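Local coordinates for ThiJ/PfpI family protein (Pseudomonas syringae pv. tomato, PDB 3EWN) that is of unknown function but belongs to the DJ-1/PfpI family and may therefore act through a nucleophilic cysteine, as many of its relatives do, at residues P13-V18 against D191-E196; G33-D38 against T65-L70; C44-L49 against L183-E188; S122-S127 against A173-G178. One frame throughout, in Å; residues are numbered along the deposited sequence.

Interaction 1: P13-V18 against D191-E196; sequences PDMNKV and DQTYAE
Val18 and Met15 make a small, mainly apolar contact with Asp191, Thr193 and Tyr194, docking the N-terminal extension that precedes strand 25-29 onto the first turn of helix 192-201. The segments bury 185 Å² between them, and no hydrogen bond crosses. Val18 does most of the work by dividing its two methyls. CG2 meets the Thr193 methyl at 3.8 Å (Val18 CG2 to Thr193 CG2), while CG1 comes to the edge of the Tyr194 ring, near its plane, with Val18 CG1 4.0 Å from Tyr194 CD1. On Thr193, chi1 of -58° sets OG1 beside the backbone N and turns CG2 to the extension, where Met15, a selenomethionine bent at chi2 and chi3, adds its terminal methyl at 3.7 Å (Met15 CE to Thr193 CG2). The chain itself folds back here in a type I turn from Met15 to Val18, closed by a weak bond of Val18 N to Met15 O at 3.4 Å.

Asp191 is the helix N-cap: its OD1 takes the N-H of Tyr194 at 2.8 Å and 164°, nearly along the C-O axis. The other oxygen, Asp191 OD2, lies 3.9 Å from Val18 CA. Beyond the contact, Tyr194 OH is hydrogen-bonded to Ser48 O and Met50 N, Tyr194 and Ala195 pack on helix 177-189, and Met15 rests on Ala225 of the second subunit.

Interaction 2: G33-D38 against T65-L70; sequences GMTVMD and TSDAGL
The carboxylate of Asp67 presents one face to Gly33-Asp38. Met34 O stands almost directly over it, 3.6 Å from Asp67 CG, and Thr35 comes in on the same side: its hydroxyl donates to the carboxylate, Thr35 OG1 to Asp67 OD2 at 2.8 Å, from a direction 39° out of the plane. The other oxygen accepts a hydrogen bond from water 1, which lies 2.6 Å from Asp67 OD1. That water also bonds to Ser66 OG and accepts from Val36 N, so it bridges the carboxylate, Ser66 and the backbone at the start of helix 36-46. With CG set between the backbone N and the carbonyl carbon (chi1 62°), Asp67 folds its acid group back over the opposing backbone, and two hydrogen bonds fix the group's position from different directions.

Backbone bonds hold the segments at two further points. Gly33 N reaches Thr65 O at 2.8 Å, nearly straight at 174°, and Asp67 N reaches Met34 O at 2.9 Å. Gly33 takes a positive-phi conformation that suits glycine. Ser66 CB is close to Met34 O at 3.2 Å and to Val36 CB at 3.9 Å, and the apolar side is completed by Val36 CG2 meeting Leu70 CD2. The turn at Ser66-Gly69 is braced by Leu70 N donating to Ser66 OG.

The loop 66-70 joins the antiparallel strands 64-65 and 71-73. Met34 and Val36 also touch Ile72 of the second strand, Thr35 OG1 hydrogen-bonds a bound glycerol, and Val36 and Leu70 pack on Val40 and Ile56 of the second subunit.

Interaction 3: C44-L49 against L183-E188; sequences CMFGSL and LSMVAE
Val186 is the bump that fills the hollow between Met45, Ser48 and Leu49 where the end of helix 36-46 meets helix 177-189. Its CG2 presses in deepest, 3.4 Å from Met45 O and 3.8 Å from Met45 CB, with Ser48 OG at 4.0 Å from the same methyl. The other branch points elsewhere: Val186 CG1 sits 4.2 Å from Leu49 CD2, the two side chains running antiparallel alongside one another.

In return, Met45, a selenomethionine, lies against Leu183. Bent at chi2 (-57°), it brings CG over the helix backbone, 3.5 Å from Leu183 N, and sets SE 4.0 Å from Leu183 CD1. At the far flank the ring of Phe46 approaches Met185 obliquely, Phe46 CE1 being 3.7 Å from Met185 CB.

Phe46 and Leu49 also reach strand 25-29, while Tyr194 and Ala198 of helix 192-201 border Val186 and Ser48. With 313 Å² buried and no hydrogen bond across the segments, cohesion rests on shape and dispersion. The one carbonyl pressed by a methyl, Met45 O, is satisfied by its own turn through Ser48 OG (2.7 Å) and Ser48 N.

Interaction 4: S122-S127 against A173-G178; sequences SVCSGS and AGVTAG
Cys124 and Val175 meet through the thiol: Val175 N donates to Cys124 SG at 3.5 Å, with an N-H...S angle of 160°. The same sulfur lies 3.9 Å from Gly174 CA and 4.1 Å from Val175 CG2. With SG turned opposite the backbone N (chi1 -160°), the thiol spans to the 173-178 loop. Cys124 N to Ala173 O, at 2.8 Å but bent to 129°, is a weak bond; backbone pairing with Gly172 of strand 169-172 also holds the cysteine. Beside it Val123 divides its branches, CG1 lying 3.6 Å from Ala173 O and 3.7 Å from Val175 O, and CG2 lying 3.7 Å from Gly178 CA. Gly178, having no side chain, allows Val123 to pack directly on the backbone at the start of helix 177-189.

What sets these groups is a pair of type II' turns, Val123 to Gly126 and Gly174 to Ala177. Cys124 and Val175 both occupy the second place in their turns, a place with positive phi. The turns are closed by Gly126 N to Val123 O and Ala177 N to Gly174 O. Farther out, Asp38 touches both Cys124 and Val175, His144 packs on Cys124, and Gly174 N makes a weak hydrogen bond with Glu203 of the second subunit.

A cysteine with positive phi in the tight turn between strand 119-123 and helix 126-132 is the hallmark of the nucleophile elbow of the DJ-1/PfpI family. This geometry and the family are consistent with Cys124 lying at the active site; a glycerol, probably from the crystallisation liquor, lies about 4 Å from its side chain.

The four contacts form two touching pairs. Interactions 2 and 4, with centres 13 Å apart, meet where Asp38 packs on the cysteine turn (Asp38 OD2 to Cys124 CB 3.0 Å) and Met37 on Val175; bound glycerol lies about 3 Å from the Thr35 side chain and about 4 Å from that of Cys124, which may mark a pocket. Interactions 1 and 3, also 13 Å apart, join where Tyr194 CD2 packs on Val186 CG1 at 3.6 Å. Two helices connect the pairs: 36-46 serves interactions 2 and 3, and 177-189 serves 3 and 4, whose centres are 15 Å apart. Interaction 1, with its centre 28 Å from that of interaction 4, is remote from the cysteine. All four touch the second subunit.

Interaction 1: P13-V18 against D191-E196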
# COMPACT_ATOMS: atom_id res chain seq x y z
N PRO A 13 16.11 -13.84 24.58
CA PRO A 13 16.72 -15.17 24.54
C PRO A 13 16.10 -16.14 23.53
O PRO A 13 16.75 -17.08 23.08
CB PRO A 13 16.55 -15.67 25.97
CG PRO A 13 16.50 -14.40 26.78
CD PRO A 13 15.62 -13.53 25.93
N ASP A 14 14.84 -15.90 23.17
CA ASP A 14 14.13 -16.77 22.23
C ASP A 14 14.28 -16.38 20.76
O ASP A 14 13.65 -16.99 19.89
CB ASP A 14 12.64 -16.79 22.56
CG ASP A 14 12.36 -17.04 24.03
OD1 ASP A 14 12.97 -17.97 24.60
OD2 ASP A 14 11.54 -16.30 24.61
N MSE A 15 15.11 -15.38 20.47
CA MSE A 15 15.28 -14.92 19.09
C MSE A 15 16.65 -15.14 18.46
O MSE A 15 16.93 -14.63 17.37
CB MSE A 15 14.94 -13.43 19.02
CG MSE A 15 13.59 -13.08 19.63
SE MSE A 15 12.10 -13.99 18.78
CE MSE A 15 11.56 -12.54 17.64
N ASN A 16 17.51 -15.92 19.12
CA ASN A 16 18.85 -16.17 18.61
C ASN A 16 18.95 -16.98 17.31
O ASN A 16 19.98 -16.94 16.64
CB ASN A 16 19.69 -16.86 19.69
CG ASN A 16 19.06 -18.14 20.19
OD1 ASN A 16 18.92 -19.11 19.44
ND2 ASN A 16 18.65 -18.14 21.46
N LYS A 17 17.90 -17.71 16.94
CA LYS A 17 17.94 -18.50 15.72
C LYS A 17 17.17 -17.92 14.54
O LYS A 17 17.19 -18.48 13.45
CB LYS A 17 17.45 -19.93 16.00
CG LYS A 17 18.38 -20.73 16.91
CD LYS A 17 17.82 -22.11 17.20
CE LYS A 17 16.46 -22.01 17.88
NZ LYS A 17 16.52 -21.24 19.16
N VAL A 18 16.48 -16.81 14.76
CA VAL A 18 15.72 -16.16 13.69
C VAL A 18 16.72 -15.63 12.66
O VAL A 18 17.70 -14.99 13.02
CB VAL A 18 14.89 -14.97 14.22
CG1 VAL A 18 14.18 -14.27 13.07
CG2 VAL A 18 13.88 -15.45 15.26
N ASP A 191 11.76 -16.91 8.03
CA ASP A 191 11.01 -17.94 8.75
C ASP A 191 9.72 -17.33 9.28
O ASP A 191 9.49 -16.13 9.12
CB ASP A 191 11.84 -18.60 9.87
CG ASP A 191 12.08 -17.71 11.07
OD1 ASP A 191 11.52 -16.60 11.15
OD2 ASP A 191 12.85 -18.15 11.96
N GLN A 192 8.87 -18.13 9.90
CA GLN A 192 7.60 -17.61 10.39
C GLN A 192 7.72 -16.55 11.47
O GLN A 192 6.93 -15.60 11.51
CB GLN A 192 6.72 -18.75 10.90
CG GLN A 192 5.32 -18.28 11.26
CD GLN A 192 4.38 -19.43 11.55
OE1 GLN A 192 4.48 -20.49 10.94
NE2 GLN A 192 3.44 -19.21 12.47
N THR A 193 8.70 -16.70 12.35
CA THR A 193 8.88 -15.73 13.42
C THR A 193 9.21 -14.35 12.85
O THR A 193 8.71 -13.33 13.33
CB THR A 193 9.99 -16.15 14.38
OG1 THR A 193 9.68 -17.44 14.92
CG2 THR A 193 10.11 -15.15 15.52
N TYR A 194 10.06 -14.33 11.83
CA TYR A 194 10.44 -13.06 11.21
C TYR A 194 9.18 -12.44 10.63
O TYR A 194 8.92 -11.25 10.81
CB TYR A 194 11.46 -13.30 10.10
CG TYR A 194 12.16 -12.05 9.62
CD1 TYR A 194 13.50 -11.82 9.93
CD2 TYR A 194 11.49 -11.09 8.86
CE1 TYR A 194 14.16 -10.68 9.50
CE2 TYR A 194 12.14 -9.94 8.42
CZ TYR A 194 13.47 -9.74 8.75
OH TYR A 194 14.12 -8.61 8.31
N ALA A 195 8.37 -13.25 9.95
CA ALA A 195 7.13 -12.77 9.35
C ALA A 195 6.18 -12.21 10.40
O ALA A 195 5.52 -11.20 10.18
CB ALA A 195 6.45 -13.90 8.58
N GLU A 196 6.12 -12.88 11.55
CA GLU A 196 5.23 -12.43 12.62
C GLU A 196 5.70 -11.08 13.15
O GLU A 196 4.88 -10.23 13.51
CB GLU A 196 5.18 -13.48 13.73
CG GLU A 196 4.58 -14.80 13.26
CD GLU A 196 4.66 -15.89 14.30
OE1 GLU A 196 5.64 -15.88 15.08
OE2 GLU A 196 3.77 -16.77 14.33

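Interaction 2: G33-D38 against T65-L70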
# COMPACT_ATOMS: atom_id res chain seq x y z
N GLY A 33 0.73 3.69 -15.37
CA GLY A 33 -0.60 3.14 -15.23
C GLY A 33 -0.77 1.97 -14.28
O GLY A 33 -1.87 1.43 -14.16
N MSE A 34 0.30 1.57 -13.60
CA MSE A 34 0.18 0.46 -12.66
C MSE A 34 -0.67 0.92 -11.47
O MSE A 34 -0.80 2.11 -11.23
CB MSE A 34 1.56 0.06 -12.15
CG MSE A 34 2.22 1.12 -11.28
SE MSE A 34 3.89 0.55 -10.56
CE MSE A 34 4.49 2.22 -9.87
N THR A 35 -1.26 -0.04 -10.75
CA THR A 35 -2.05 0.29 -9.58
C THR A 35 -0.98 0.28 -8.49
O THR A 35 -0.43 -0.76 -8.18
CB THR A 35 -3.11 -0.80 -9.29
OG1 THR A 35 -4.02 -0.87 -10.40
CG2 THR A 35 -3.89 -0.47 -8.02
N VAL A 36 -0.69 1.45 -7.92
CA VAL A 36 0.39 1.53 -6.95
C VAL A 36 0.28 0.62 -5.72
O VAL A 36 1.29 0.11 -5.25
CB VAL A 36 0.64 3.00 -6.51
CG1 VAL A 36 -0.42 3.46 -5.53
CG2 VAL A 36 2.03 3.14 -5.93
N MSE A 37 -0.93 0.38 -5.22
CA MSE A 37 -1.08 -0.50 -4.06
C MSE A 37 -0.56 -1.90 -4.41
O MSE A 37 -0.08 -2.63 -3.55
CB MSE A 37 -2.56 -0.57 -3.64
CG MSE A 37 -2.84 -1.44 -2.41
SE MSE A 37 -1.85 -1.02 -0.80
CE MSE A 37 -1.92 -2.74 0.00
N ASP A 38 -0.65 -2.27 -5.69
CA ASP A 38 -0.17 -3.58 -6.14
C ASP A 38 1.31 -3.73 -5.86
O ASP A 38 1.79 -4.82 -5.57
CB ASP A 38 -0.40 -3.74 -7.65
CG ASP A 38 -1.85 -3.95 -7.99
OD1 ASP A 38 -2.71 -3.69 -7.13
OD2 ASP A 38 -2.12 -4.38 -9.14
N THR A 65 3.90 7.25 -13.58
CA THR A 65 2.71 7.67 -12.86
C THR A 65 1.67 6.56 -12.80
O THR A 65 1.30 5.98 -13.83
CB THR A 65 2.08 8.91 -13.52
OG1 THR A 65 3.06 9.96 -13.58
CG2 THR A 65 0.88 9.38 -12.71
N SER A 66 1.19 6.26 -11.60
CA SER A 66 0.21 5.20 -11.39
C SER A 66 -1.16 5.55 -11.97
O SER A 66 -1.39 6.67 -12.41
CB SER A 66 0.07 4.89 -9.90
OG SER A 66 -0.68 5.89 -9.22
N ASP A 67 -2.07 4.57 -11.95
CA ASP A 67 -3.40 4.78 -12.50
C ASP A 67 -4.22 5.78 -11.68
O ASP A 67 -5.30 6.19 -12.10
CB ASP A 67 -4.15 3.44 -12.64
CG ASP A 67 -4.36 2.72 -11.32
OD1 ASP A 67 -4.04 3.27 -10.24
OD2 ASP A 67 -4.88 1.58 -11.36
N ALA A 68 -3.69 6.19 -10.53
CA ALA A 68 -4.36 7.16 -9.69
C ALA A 68 -3.53 8.43 -9.54
O ALA A 68 -3.80 9.27 -8.68
CB ALA A 68 -4.65 6.57 -8.31
N GLY A 69 -2.49 8.56 -10.38
CA GLY A 69 -1.66 9.75 -10.36
C GLY A 69 -0.44 9.83 -9.46
O GLY A 69 0.22 10.87 -9.43
N LEU A 70 -0.11 8.76 -8.74
CA LEU A 70 1.06 8.79 -7.86
C LEU A 70 2.29 8.38 -8.66
O LEU A 70 2.32 7.30 -9.25
CB LEU A 70 0.88 7.86 -6.67
CG LEU A 70 1.92 7.99 -5.55
CD1 LEU A 70 1.90 9.41 -4.99
CD2 LEU A 70 1.63 6.99 -4.45
O HOH W 1 -2.55 4.14 -8.29

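Interaction 3: C44-L49 against L183-E188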
# COMPACT_ATOMS: atom_id res chain seq x y z
N CYS A 44 5.98 -3.22 1.11
CA CYS A 44 5.90 -3.07 2.56
C CYS A 44 6.50 -4.30 3.24
O CYS A 44 7.27 -4.18 4.20
CB CYS A 44 4.44 -2.92 2.97
SG CYS A 44 4.14 -2.94 4.75
N MSE A 45 6.16 -5.48 2.74
CA MSE A 45 6.67 -6.71 3.31
C MSE A 45 8.10 -7.02 2.91
O MSE A 45 8.92 -7.37 3.76
CB MSE A 45 5.76 -7.89 2.94
CG MSE A 45 4.34 -7.77 3.51
SE MSE A 45 4.27 -7.60 5.42
CE MSE A 45 2.44 -7.13 5.62
N PHE A 46 8.43 -6.89 1.62
CA PHE A 46 9.79 -7.16 1.18
C PHE A 46 10.76 -6.17 1.82
O PHE A 46 11.91 -6.50 2.11
CB PHE A 46 9.91 -7.03 -0.35
CG PHE A 46 9.29 -8.16 -1.11
CD1 PHE A 46 9.53 -9.48 -0.75
CD2 PHE A 46 8.49 -7.91 -2.22
CE1 PHE A 46 8.99 -10.53 -1.48
CE2 PHE A 46 7.95 -8.96 -2.97
CZ PHE A 46 8.20 -10.27 -2.59
N GLY A 47 10.27 -4.95 2.04
CA GLY A 47 11.09 -3.92 2.64
C GLY A 47 11.48 -4.22 4.07
O GLY A 47 12.41 -3.60 4.60
N SER A 48 10.79 -5.17 4.70
CA SER A 48 11.09 -5.53 6.08
C SER A 48 12.30 -6.46 6.20
O SER A 48 12.82 -6.66 7.29
CB SER A 48 9.89 -6.22 6.72
OG SER A 48 9.80 -7.57 6.29
N LEU A 49 12.74 -7.01 5.07
CA LEU A 49 13.87 -7.93 5.04
C LEU A 49 15.22 -7.23 5.20
O LEU A 49 15.67 -6.53 4.29
CB LEU A 49 13.84 -8.71 3.72
CG LEU A 49 12.58 -9.55 3.47
CD1 LEU A 49 12.53 -10.01 2.02
CD2 LEU A 49 12.57 -10.75 4.42
N LEU A 183 3.46 -11.12 3.11
CA LEU A 183 3.74 -11.70 4.42
C LEU A 183 4.16 -13.17 4.27
O LEU A 183 5.05 -13.65 4.96
CB LEU A 183 2.52 -11.59 5.33
CG LEU A 183 2.71 -11.93 6.81
CD1 LEU A 183 3.78 -11.01 7.43
CD2 LEU A 183 1.38 -11.76 7.53
N SER A 184 3.50 -13.88 3.36
CA SER A 184 3.85 -15.27 3.12
C SER A 184 5.25 -15.35 2.53
O SER A 184 6.02 -16.26 2.86
CB SER A 184 2.84 -15.91 2.18
OG SER A 184 1.59 -16.10 2.83
N MSE A 185 5.60 -14.40 1.65
CA MSE A 185 6.93 -14.41 1.05
C MSE A 185 8.00 -14.17 2.12
O MSE A 185 9.07 -14.78 2.08
CB MSE A 185 7.04 -13.34 -0.04
CG MSE A 185 6.33 -13.68 -1.36
SE MSE A 185 6.97 -15.30 -2.21
CE MSE A 185 8.79 -14.79 -2.53
N VAL A 186 7.71 -13.28 3.07
CA VAL A 186 8.67 -13.01 4.13
C VAL A 186 8.99 -14.29 4.92
O VAL A 186 10.14 -14.55 5.26
CB VAL A 186 8.14 -11.93 5.11
CG1 VAL A 186 9.05 -11.84 6.34
CG2 VAL A 186 8.07 -10.58 4.40
N ALA A 187 7.97 -15.09 5.20
CA ALA A 187 8.18 -16.33 5.94
C ALA A 187 8.94 -17.34 5.08
O ALA A 187 9.80 -18.07 5.58
CB ALA A 187 6.84 -16.92 6.38
N GLU A 188 8.62 -17.37 3.79
CA GLU A 188 9.28 -18.27 2.85
C GLU A 188 10.77 -17.97 2.77
O GLU A 188 11.61 -18.87 2.82
CB GLU A 188 8.65 -18.12 1.46
CG GLU A 188 9.36 -18.87 0.32
CD GLU A 188 9.33 -20.38 0.48
OE1 GLU A 188 8.43 -20.88 1.18
OE2 GLU A 188 10.20 -21.06 -0.10

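Interaction 4: S122-S127 against A173-G178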
# COMPACT_ATOMS: atom_id res chain seq x y z
N SER A 122 3.85 -12.18 -8.76
CA SER A 122 3.05 -11.07 -9.24
C SER A 122 1.84 -10.92 -8.34
O SER A 122 1.52 -11.82 -7.55
CB SER A 122 2.58 -11.30 -10.68
OG SER A 122 1.61 -12.34 -10.75
N VAL A 123 1.19 -9.78 -8.44
CA VAL A 123 -0.02 -9.50 -7.68
C VAL A 123 -1.03 -8.89 -8.65
O VAL A 123 -0.65 -8.17 -9.57
CB VAL A 123 0.27 -8.51 -6.52
CG1 VAL A 123 -1.04 -7.92 -5.99
CG2 VAL A 123 1.01 -9.22 -5.41
N CYS A 124 -2.30 -9.22 -8.47
CA CYS A 124 -3.34 -8.64 -9.31
C CYS A 124 -3.13 -8.98 -10.79
O CYS A 124 -2.68 -10.07 -11.12
CB CYS A 124 -3.36 -7.13 -9.09
SG CYS A 124 -4.88 -6.28 -9.56
N SER A 125 -3.44 -8.04 -11.68
CA SER A 125 -3.29 -8.30 -13.11
C SER A 125 -1.83 -8.45 -13.54
O SER A 125 -1.54 -8.64 -14.72
CB SER A 125 -3.96 -7.19 -13.94
OG SER A 125 -3.41 -5.93 -13.64
N GLY A 126 -0.92 -8.36 -12.58
CA GLY A 126 0.49 -8.52 -12.91
C GLY A 126 0.74 -9.91 -13.48
O GLY A 126 1.71 -10.13 -14.20
N SER A 127 -0.14 -10.86 -13.18
CA SER A 127 0.05 -12.21 -13.70
C SER A 127 -0.18 -12.27 -15.21
O SER A 127 0.17 -13.26 -15.85
CB SER A 127 -0.86 -13.21 -12.96
OG SER A 127 -2.15 -12.69 -12.73
N ALA A 173 -3.91 -12.43 -5.63
CA ALA A 173 -5.09 -11.96 -6.35
C ALA A 173 -5.13 -10.44 -6.46
O ALA A 173 -4.09 -9.78 -6.40
CB ALA A 173 -6.35 -12.48 -5.67
N GLY A 174 -6.33 -9.90 -6.60
CA GLY A 174 -6.48 -8.46 -6.75
C GLY A 174 -5.91 -7.57 -5.67
O GLY A 174 -5.88 -7.90 -4.48
N VAL A 175 -5.45 -6.40 -6.12
CA VAL A 175 -4.88 -5.34 -5.28
C VAL A 175 -4.38 -5.67 -3.87
O VAL A 175 -3.22 -6.05 -3.68
CB VAL A 175 -5.88 -4.16 -5.20
CG1 VAL A 175 -5.21 -2.95 -4.59
CG2 VAL A 175 -6.41 -3.84 -6.61
N THR A 176 -5.25 -5.50 -2.88
CA THR A 176 -4.87 -5.72 -1.48
C THR A 176 -4.33 -7.11 -1.14
O THR A 176 -3.70 -7.29 -0.10
CB THR A 176 -6.04 -5.39 -0.53
OG1 THR A 176 -7.16 -6.23 -0.83
CG2 THR A 176 -6.45 -3.93 -0.69
N ALA A 177 -4.57 -8.08 -2.02
CA ALA A 177 -4.06 -9.43 -1.79
C ALA A 177 -2.53 -9.41 -1.68
O ALA A 177 -1.92 -10.32 -1.13
CB ALA A 177 -4.49 -10.35 -2.93
N GLY A 178 -1.92 -8.36 -2.21
CA GLY A 178 -0.47 -8.23 -2.17
C GLY A 178 0.11 -8.31 -0.78
O GLY A 178 1.24 -8.75 -0.60